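Local atomic coordinates of DNA polymerase III subunit beta (Helicobacter pylori 26695, PDB entry 4S3I), a protein that forms the beta sliding clamp of DNA replication, tethering DNA polymerases and other proteins to DNA and making them processive. Residues I123-V137 with F213-V227. Numbering follows the deposited sequence.
Sequences IDPKVSIEVNAPFLV and FYENFSFKSDGMLAV
Val131 sets its CB over one face of the Phe217 ring, 4.0 Å from the centroid and 17° off the normal, a CH-pi contact. Leu136 brings CD2 to the edge of this ring near its plane, Tyr214 C lies in plane at an edge, and Val137 CG1 approaches CE1 obliquely. Phe217 turns CG between its backbone N and carbonyl carbon (chi1 57°), which lets one face meet Val131 while the outer ring atoms reach the start of helix 135-143. Pro134 makes a second CH-pi contact, CB over a face of the Tyr214 ring, and Val137 CG2 comes obliquely to Tyr214 CD1. Strands 127-131 and 217-221 pair antiparallel, with Val127, Ile129 and Val131 in hydrogen-bonded pairs with Ser221, Phe219 and Phe217, all six side chains on one sheet face. A bulge closes either end. At one, a classic bulge, Ser221 O accepts from Lys126 N (2.7 Å) and Val127 N (3.1 Å); at the other, Asn216 and Phe217 both face Val131 in a G1 bulge. Beyond the classic bulge, Ile123 CG2 packs on Asp222 and Leu225 CD1, and its CD1 reaches Val227 CG2 (3.8 Å). Asp222 OD1 takes Leu225 N nearly along its C-O axis and Met224 N from above the carboxylate plane, fixing the turn on which Ile123 rests. Strands 190-192 and 225-229 continue the sheet. Backbone bonds thus join two sequence-distant strands of the central clamp domain, apolar groups seat helix 135-143 on their sheet, and water 3 links Tyr214 O (2.7 Å) to Ala133 O and Val137 N, satisfying polar atoms where the helix begins.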
ATOM      1  N   ILE A 123       7.691 -35.141  14.307  1.00 37.84           N
ATOM      2  CA  ILE A 123       9.007 -35.658  13.978  1.00 40.01           C
ATOM      3  C   ILE A 123       9.685 -36.295  15.185  1.00 41.65           C
ATOM      4  O   ILE A 123       9.327 -36.013  16.334  1.00 39.94           O
ATOM      5  CB  ILE A 123       9.908 -34.538  13.446  1.00 40.83           C
ATOM      6  CG1 ILE A 123      10.096 -33.454  14.517  1.00 36.95           C
ATOM      7  CG2 ILE A 123       9.314 -33.946  12.164  1.00 37.02           C
ATOM      8  CD1 ILE A 123      11.041 -32.310  14.102  1.00 37.56           C
ATOM      9  N   ASP A 124      10.658 -37.156  14.910  1.00 40.30           N
ATOM     10  CA  ASP A 124      11.603 -37.612  15.922  1.00 50.09           C
ATOM     11  C   ASP A 124      12.885 -36.831  15.683  1.00 40.67           C
ATOM     12  O   ASP A 124      13.677 -37.183  14.808  1.00 49.08           O
ATOM     13  CB  ASP A 124      11.874 -39.107  15.786  1.00 60.55           C
ATOM     14  CG  ASP A 124      11.003 -39.953  16.704  1.00 76.58           C
ATOM     15  OD1 ASP A 124      10.520 -41.009  16.237  1.00 82.71           O
ATOM     16  OD2 ASP A 124      10.815 -39.576  17.885  1.00 77.48           O
ATOM     17  N   PRO A 125      13.087 -35.763  16.464  1.00 39.89           N
ATOM     18  CA  PRO A 125      14.106 -34.754  16.151  1.00 41.23           C
ATOM     19  C   PRO A 125      15.509 -35.348  16.185  1.00 41.25           C
ATOM     20  O   PRO A 125      15.779 -36.218  17.017  1.00 48.82           O
ATOM     21  CB  PRO A 125      13.948 -33.728  17.283  1.00 44.15           C
ATOM     22  CG  PRO A 125      12.622 -34.072  17.973  1.00 48.60           C
ATOM     23  CD  PRO A 125      12.475 -35.550  17.787  1.00 39.82           C
ATOM     24  N   LYS A 126      16.377 -34.900  15.281  1.00 39.82           N
ATOM     25  CA  LYS A 126      17.786 -35.279  15.302  1.00 40.60           C
ATOM     26  C   LYS A 126      18.566 -34.119  15.884  1.00 39.88           C
ATOM     27  O   LYS A 126      19.680 -34.276  16.372  1.00 41.07           O
ATOM     28  CB  LYS A 126      18.299 -35.556  13.890  1.00 45.57           C
ATOM     29  CG  LYS A 126      17.666 -36.752  13.216  1.00 58.60           C
ATOM     30  CD  LYS A 126      18.453 -37.158  11.980  1.00 65.16           C
ATOM     31  CE  LYS A 126      17.905 -38.441  11.379  1.00 68.43           C
ATOM     32  NZ  LYS A 126      18.929 -39.153  10.565  1.00 71.93           N
ATOM     33  N   VAL A 127      17.974 -32.940  15.799  1.00 38.65           N
ATOM     34  CA  VAL A 127      18.600 -31.757  16.357  1.00 37.95           C
ATOM     35  C   VAL A 127      17.531 -30.861  16.944  1.00 39.47           C
ATOM     36  O   VAL A 127      16.421 -30.765  16.412  1.00 36.57           O
ATOM     37  CB  VAL A 127      19.439 -30.997  15.302  1.00 37.36           C
ATOM     38  CG1 VAL A 127      18.561 -30.556  14.143  1.00 38.69           C
ATOM     39  CG2 VAL A 127      20.138 -29.787  15.925  1.00 36.71           C
ATOM     40  N   SER A 128      17.847 -30.231  18.067  1.00 36.94           N
ATOM     41  CA  SER A 128      16.896 -29.321  18.672  1.00 37.25           C
ATOM     42  C   SER A 128      17.635 -28.223  19.407  1.00 35.82           C
ATOM     43  O   SER A 128      18.705 -28.452  19.978  1.00 36.45           O
ATOM     44  CB  SER A 128      15.979 -30.057  19.641  1.00 42.46           C
ATOM     45  OG  SER A 128      16.618 -30.247  20.883  1.00 53.85           O
ATOM     46  N   ILE A 129      17.057 -27.028  19.370  1.00 34.86           N
ATOM     47  CA  ILE A 129      17.513 -25.921  20.188  1.00 35.22           C
ATOM     48  C   ILE A 129      16.328 -25.194  20.821  1.00 38.49           C
ATOM     49  O   ILE A 129      15.199 -25.235  20.310  1.00 34.15           O
ATOM     50  CB  ILE A 129      18.352 -24.922  19.378  1.00 33.81           C
ATOM     51  CG1 ILE A 129      17.589 -24.461  18.135  1.00 32.96           C
ATOM     52  CG2 ILE A 129      19.687 -25.531  18.979  1.00 40.04           C
ATOM     53  CD1 ILE A 129      18.210 -23.216  17.496  1.00 36.23           C
ATOM     54  N   GLU A 130      16.604 -24.550  21.948  1.00 34.24           N
ATOM     55  CA  GLU A 130      15.647 -23.689  22.611  1.00 36.16           C
ATOM     56  C   GLU A 130      16.168 -22.286  22.374  1.00 37.38           C
ATOM     57  O   GLU A 130      17.344 -22.013  22.618  1.00 41.34           O
ATOM     58  CB  GLU A 130      15.602 -23.998  24.114  1.00 44.91           C
ATOM     59  CG  GLU A 130      14.239 -24.465  24.638  1.00 65.45           C
ATOM     60  CD  GLU A 130      13.860 -25.877  24.186  1.00 79.11           C
ATOM     61  OE1 GLU A 130      14.628 -26.488  23.410  1.00 87.14           O
ATOM     62  OE2 GLU A 130      12.793 -26.380  24.608  1.00 77.19           O
ATOM     63  N   VAL A 131      15.314 -21.405  21.866  1.00 32.34           N
ATOM     64  CA  VAL A 131      15.740 -20.063  21.507  1.00 31.64           C
ATOM     65  C   VAL A 131      15.081 -19.082  22.457  1.00 36.46           C
ATOM     66  O   VAL A 131      13.888 -18.830  22.350  1.00 33.42           O
ATOM     67  CB  VAL A 131      15.349 -19.747  20.053  1.00 36.44           C
ATOM     68  CG1 VAL A 131      15.741 -18.314  19.685  1.00 35.18           C
ATOM     69  CG2 VAL A 131      16.009 -20.729  19.110  1.00 31.02           C
ATOM     70  N   ASN A 132      15.842 -18.536  23.402  1.00 31.95           N
ATOM     71  CA  ASN A 132      15.226 -17.648  24.382  1.00 39.09           C
ATOM     72  C   ASN A 132      15.592 -16.171  24.209  1.00 40.46           C
ATOM     73  O   ASN A 132      15.403 -15.363  25.119  1.00 39.82           O
ATOM     74  CB  ASN A 132      15.503 -18.133  25.810  1.00 45.42           C
ATOM     75  CG  ASN A 132      14.726 -19.400  26.159  1.00 56.21           C
ATOM     76  OD1 ASN A 132      15.303 -20.385  26.620  1.00 62.20           O
ATOM     77  ND2 ASN A 132      13.414 -19.379  25.929  1.00 54.34           N
ATOM     78  N   ALA A 133      16.097 -15.831  23.029  1.00 30.85           N
ATOM     79  CA  ALA A 133      16.475 -14.460  22.699  1.00 30.33           C
ATOM     80  C   ALA A 133      16.178 -14.212  21.226  1.00 35.15           C
ATOM     81  O   ALA A 133      15.998 -15.167  20.470  1.00 34.13           O
ATOM     82  CB  ALA A 133      17.947 -14.224  23.008  1.00 33.79           C
ATOM     83  N   PRO A 134      16.133 -12.933  20.803  1.00 31.17           N
ATOM     84  CA  PRO A 134      15.710 -12.685  19.419  1.00 29.15           C
ATOM     85  C   PRO A 134      16.769 -13.000  18.367  1.00 28.07           C
ATOM     86  O   PRO A 134      16.524 -12.749  17.189  1.00 27.59           O
ATOM     87  CB  PRO A 134      15.421 -11.173  19.398  1.00 39.30           C
ATOM     88  CG  PRO A 134      15.270 -10.775  20.845  1.00 40.77           C
ATOM     89  CD  PRO A 134      16.177 -11.695  21.603  1.00 34.14           C
ATOM     90  N   PHE A 135      17.916 -13.542  18.758  1.00 28.47           N
ATOM     91  CA  PHE A 135      19.035 -13.661  17.807  1.00 30.79           C
ATOM     92  C   PHE A 135      18.742 -14.436  16.503  1.00 28.08           C
ATOM     93  O   PHE A 135      19.213 -14.052  15.431  1.00 30.82           O
ATOM     94  CB  PHE A 135      20.298 -14.216  18.492  1.00 35.71           C
ATOM     95  CG  PHE A 135      20.097 -15.545  19.156  1.00 37.53           C
ATOM     96  CD1 PHE A 135      19.905 -15.620  20.524  1.00 42.90           C
ATOM     97  CD2 PHE A 135      20.109 -16.721  18.416  1.00 34.80           C
ATOM     98  CE1 PHE A 135      19.721 -16.838  21.150  1.00 47.17           C
ATOM     99  CE2 PHE A 135      19.920 -17.947  19.033  1.00 40.01           C
ATOM    100  CZ  PHE A 135      19.726 -18.003  20.406  1.00 45.56           C
ATOM    101  N   LEU A 136      17.977 -15.521  16.584  1.00 28.37           N
ATOM    102  CA  LEU A 136      17.726 -16.319  15.385  1.00 28.31           C
ATOM    103  C   LEU A 136      16.832 -15.582  14.387  1.00 27.72           C
ATOM    104  O   LEU A 136      17.157 -15.518  13.200  1.00 27.51           O
ATOM    105  CB  LEU A 136      17.155 -17.697  15.740  1.00 30.34           C
ATOM    106  CG  LEU A 136      16.956 -18.664  14.564  1.00 29.97           C
ATOM    107  CD1 LEU A 136      18.274 -18.917  13.836  1.00 29.14           C
ATOM    108  CD2 LEU A 136      16.364 -19.991  15.058  1.00 30.12           C
ATOM    109  N   VAL A 137      15.725 -15.001  14.846  1.00 27.51           N
ATOM    110  CA  VAL A 137      14.867 -14.295  13.891  1.00 27.03           C
ATOM    111  C   VAL A 137      15.526 -12.994  13.419  1.00 27.19           C
ATOM    112  O   VAL A 137      15.211 -12.475  12.345  1.00 26.31           O
ATOM    113  CB  VAL A 137      13.437 -14.035  14.416  1.00 30.38           C
ATOM    114  CG1 VAL A 137      12.837 -15.318  15.008  1.00 31.34           C
ATOM    115  CG2 VAL A 137      13.421 -12.892  15.443  1.00 33.07           C
ATOM    116  N   PHE A 213       7.083 -15.783  14.965  1.00 29.66           N
ATOM    117  CA  PHE A 213       7.968 -16.040  16.098  1.00 27.74           C
ATOM    118  C   PHE A 213       8.951 -14.905  16.321  1.00 27.52           C
ATOM    119  O   PHE A 213       9.296 -14.194  15.395  1.00 30.17           O
ATOM    120  CB  PHE A 213       8.728 -17.351  15.890  1.00 28.08           C
ATOM    121  CG  PHE A 213       7.833 -18.551  15.705  1.00 28.40           C
ATOM    122  CD1 PHE A 213       7.186 -19.126  16.794  1.00 28.85           C
ATOM    123  CD2 PHE A 213       7.648 -19.105  14.445  1.00 28.34           C
ATOM    124  CE1 PHE A 213       6.349 -20.243  16.627  1.00 29.39           C
ATOM    125  CE2 PHE A 213       6.822 -20.220  14.260  1.00 28.69           C
ATOM    126  CZ  PHE A 213       6.168 -20.787  15.352  1.00 29.09           C
ATOM    127  N   TYR A 214       9.407 -14.763  17.556  1.00 27.85           N
ATOM    128  CA  TYR A 214      10.389 -13.744  17.892  1.00 27.89           C
ATOM    129  C   TYR A 214      11.403 -14.329  18.883  1.00 28.25           C
ATOM    130  O   TYR A 214      12.576 -14.514  18.559  1.00 28.23           O
ATOM    131  CB  TYR A 214       9.685 -12.516  18.461  1.00 30.82           C
ATOM    132  CG  TYR A 214      10.626 -11.381  18.786  1.00 33.66           C
ATOM    133  CD1 TYR A 214      11.314 -10.720  17.778  1.00 31.50           C
ATOM    134  CD2 TYR A 214      10.813 -10.963  20.099  1.00 35.31           C
ATOM    135  CE1 TYR A 214      12.181  -9.674  18.070  1.00 34.02           C
ATOM    136  CE2 TYR A 214      11.673  -9.919  20.402  1.00 39.23           C
ATOM    137  CZ  TYR A 214      12.352  -9.281  19.382  1.00 36.97           C
ATOM    138  OH  TYR A 214      13.213  -8.242  19.667  1.00 42.36           O
ATOM    139  N   GLU A 215      10.942 -14.654  20.085  1.00 28.78           N
ATOM    140  CA  GLU A 215      11.795 -15.349  21.036  1.00 33.62           C
ATOM    141  C   GLU A 215      10.992 -16.356  21.853  1.00 35.50           C
ATOM    142  O   GLU A 215       9.762 -16.405  21.756  1.00 34.95           O
ATOM    143  CB  GLU A 215      12.510 -14.350  21.952  1.00 32.08           C
ATOM    144  CG  GLU A 215      11.565 -13.463  22.749  1.00 37.83           C
ATOM    145  CD  GLU A 215      12.317 -12.446  23.590  1.00 49.12           C
ATOM    146  OE1 GLU A 215      13.568 -12.421  23.505  1.00 48.84           O
ATOM    147  OE2 GLU A 215      11.659 -11.682  24.333  1.00 47.37           O
ATOM    148  N   ASN A 216      11.698 -17.145  22.659  1.00 32.62           N
ATOM    149  CA  ASN A 216      11.088 -18.186  23.480  1.00 38.62           C
ATOM    150  C   ASN A 216      10.263 -19.162  22.641  1.00 41.62           C
ATOM    151  O   ASN A 216       9.034 -19.239  22.764  1.00 37.44           O
ATOM    152  CB  ASN A 216      10.285 -17.584  24.644  1.00 44.17           C
ATOM    153  CG  ASN A 216      11.176 -16.871  25.660  1.00 56.18           C
ATOM    154  OD1 ASN A 216      12.320 -17.269  25.886  1.00 55.44           O
ATOM    155  ND2 ASN A 216      10.652 -15.809  26.271  1.00 58.83           N
ATOM    156  N   PHE A 217      10.962 -19.876  21.763  1.00 31.11           N
ATOM    157  CA  PHE A 217      10.374 -20.967  20.994  1.00 31.16           C
ATOM    158  C   PHE A 217      11.409 -22.070  20.865  1.00 34.67           C
ATOM    159  O   PHE A 217      12.594 -21.851  21.116  1.00 33.21           O
ATOM    160  CB  PHE A 217       9.901 -20.510  19.609  1.00 30.39           C
ATOM    161  CG  PHE A 217      10.984 -19.880  18.757  1.00 30.64           C
ATOM    162  CD1 PHE A 217      11.175 -18.504  18.768  1.00 29.43           C
ATOM    163  CD2 PHE A 217      11.800 -20.661  17.934  1.00 30.06           C
ATOM    164  CE1 PHE A 217      12.167 -17.916  17.985  1.00 29.04           C
ATOM    165  CE2 PHE A 217      12.793 -20.077  17.145  1.00 30.31           C
ATOM    166  CZ  PHE A 217      12.975 -18.699  17.169  1.00 29.15           C
ATOM    167  N   SER A 218      10.968 -23.263  20.493  1.00 32.44           N
ATOM    168  CA  SER A 218      11.905 -24.341  20.227  1.00 32.61           C
ATOM    169  C   SER A 218      12.027 -24.509  18.721  1.00 32.20           C
ATOM    170  O   SER A 218      11.101 -24.175  17.979  1.00 32.85           O
ATOM    171  CB  SER A 218      11.411 -25.637  20.848  1.00 33.48           C
ATOM    172  OG  SER A 218      10.193 -26.015  20.260  1.00 33.30           O
ATOM    173  N   PHE A 219      13.169 -25.012  18.273  1.00 32.51           N
ATOM    174  CA  PHE A 219      13.360 -25.373  16.881  1.00 32.37           C
ATOM    175  C   PHE A 219      13.867 -26.795  16.868  1.00 33.32           C
ATOM    176  O   PHE A 219      14.865 -27.106  17.534  1.00 33.88           O
ATOM    177  CB  PHE A 219      14.381 -24.445  16.199  1.00 31.84           C
ATOM    178  CG  PHE A 219      14.789 -24.900  14.806  1.00 31.89           C
ATOM    179  CD1 PHE A 219      15.735 -25.911  14.625  1.00 34.17           C
ATOM    180  CD2 PHE A 219      14.233 -24.304  13.682  1.00 31.91           C
ATOM    181  CE1 PHE A 219      16.101 -26.323  13.343  1.00 35.05           C
ATOM    182  CE2 PHE A 219      14.600 -24.709  12.399  1.00 31.43           C
ATOM    183  CZ  PHE A 219      15.534 -25.713  12.230  1.00 32.20           C
ATOM    184  N   LYS A 220      13.191 -27.660  16.115  1.00 33.59           N
ATOM    185  CA  LYS A 220      13.619 -29.049  15.989  1.00 35.23           C
ATOM    186  C   LYS A 220      13.570 -29.513  14.548  1.00 34.66           C
ATOM    187  O   LYS A 220      12.737 -29.056  13.768  1.00 34.07           O
ATOM    188  CB  LYS A 220      12.739 -29.977  16.833  1.00 39.71           C
ATOM    189  CG  LYS A 220      12.715 -29.680  18.314  1.00 45.90           C
ATOM    190  CD  LYS A 220      11.370 -30.083  18.903  1.00 53.72           C
ATOM    191  CE  LYS A 220      11.355 -29.971  20.415  1.00 60.18           C
ATOM    192  NZ  LYS A 220      12.183 -31.033  21.052  1.00 67.46           N
ATOM    193  N   SER A 221      14.437 -30.460  14.216  1.00 35.50           N
ATOM    194  CA  SER A 221      14.463 -31.003  12.870  1.00 35.78           C
ATOM    195  C   SER A 221      14.871 -32.465  12.844  1.00 37.05           C
ATOM    196  O   SER A 221      15.698 -32.918  13.656  1.00 37.71           O
ATOM    197  CB  SER A 221      15.389 -30.187  11.974  1.00 35.30           C
ATOM    198  OG  SER A 221      15.433 -30.768  10.691  1.00 36.88           O
ATOM    199  N   ASP A 222      14.288 -33.210  11.910  1.00 37.48           N
ATOM    200  CA  ASP A 222      14.673 -34.604  11.732  1.00 39.49           C
ATOM    201  C   ASP A 222      15.448 -34.780  10.429  1.00 47.29           C
ATOM    202  O   ASP A 222      15.679 -35.907   9.969  1.00 45.73           O
ATOM    203  CB  ASP A 222      13.454 -35.529  11.780  1.00 39.48           C
ATOM    204  CG  ASP A 222      12.423 -35.215  10.703  1.00 40.47           C
ATOM    205  OD1 ASP A 222      12.546 -34.185  10.010  1.00 39.86           O
ATOM    206  OD2 ASP A 222      11.467 -36.009  10.562  1.00 40.40           O
ATOM    207  N   GLY A 223      15.863 -33.655   9.847  1.00 46.72           N
ATOM    208  CA  GLY A 223      16.613 -33.680   8.606  1.00 49.13           C
ATOM    209  C   GLY A 223      15.695 -33.690   7.397  1.00 51.61           C
ATOM    210  O   GLY A 223      16.161 -33.626   6.257  1.00 54.03           O
ATOM    211  N   MET A 224      14.387 -33.764   7.644  1.00 40.89           N
ATOM    212  CA  MET A 224      13.399 -33.761   6.565  1.00 40.91           C
ATOM    213  C   MET A 224      12.424 -32.600   6.717  1.00 39.71           C
ATOM    214  O   MET A 224      12.099 -31.911   5.749  1.00 38.94           O
ATOM    215  CB  MET A 224      12.656 -35.102   6.517  1.00 39.15           C
ATOM    216  CG  MET A 224      13.562 -36.270   6.175  1.00 48.05           C
ATOM    217  SD  MET A 224      12.712 -37.859   6.203  1.00 97.03           S
ATOM    218  CE  MET A 224      11.462 -37.583   4.944  1.00 51.66           C
ATOM    219  N   LEU A 225      11.964 -32.391   7.946  1.00 36.45           N
ATOM    220  CA  LEU A 225      11.096 -31.273   8.272  1.00 35.36           C
ATOM    221  C   LEU A 225      11.763 -30.474   9.381  1.00 34.78           C
ATOM    222  O   LEU A 225      12.578 -31.008  10.142  1.00 36.19           O
ATOM    223  CB  LEU A 225       9.734 -31.764   8.770  1.00 37.01           C
ATOM    224  CG  LEU A 225       8.915 -32.708   7.884  1.00 44.11           C
ATOM    225  CD1 LEU A 225       7.652 -33.130   8.610  1.00 45.96           C
ATOM    226  CD2 LEU A 225       8.554 -32.050   6.552  1.00 36.07           C
ATOM    227  N   ALA A 226      11.422 -29.198   9.474  1.00 33.78           N
ATOM    228  CA  ALA A 226      11.748 -28.428  10.661  1.00 33.27           C
ATOM    229  C   ALA A 226      10.441 -28.030  11.332  1.00 38.73           C
ATOM    230  O   ALA A 226       9.475 -27.639  10.661  1.00 36.64           O
ATOM    231  CB  ALA A 226      12.563 -27.215  10.316  1.00 32.59           C
ATOM    232  N   VAL A 227      10.417 -28.124  12.655  1.00 32.94           N
ATOM    233  CA  VAL A 227       9.240 -27.790  13.437  1.00 32.63           C
ATOM    234  C   VAL A 227       9.590 -26.721  14.468  1.00 32.14           C
ATOM    235  O   VAL A 227      10.544 -26.875  15.233  1.00 32.49           O
ATOM    236  CB  VAL A 227       8.676 -29.048  14.132  1.00 38.42           C
ATOM    237  CG1 VAL A 227       7.548 -28.676  15.101  1.00 40.11           C
ATOM    238  CG2 VAL A 227       8.191 -30.046  13.091  1.00 33.95           C
TER
HETATM  239  O   HOH W   1      10.955 -37.964  12.645  1.00 36.00           O
HETATM  240  O   HOH W   2      13.134 -14.480  27.205  1.00 53.54           O
HETATM  241  O   HOH W   3      15.005 -15.483  17.848  1.00 24.68           O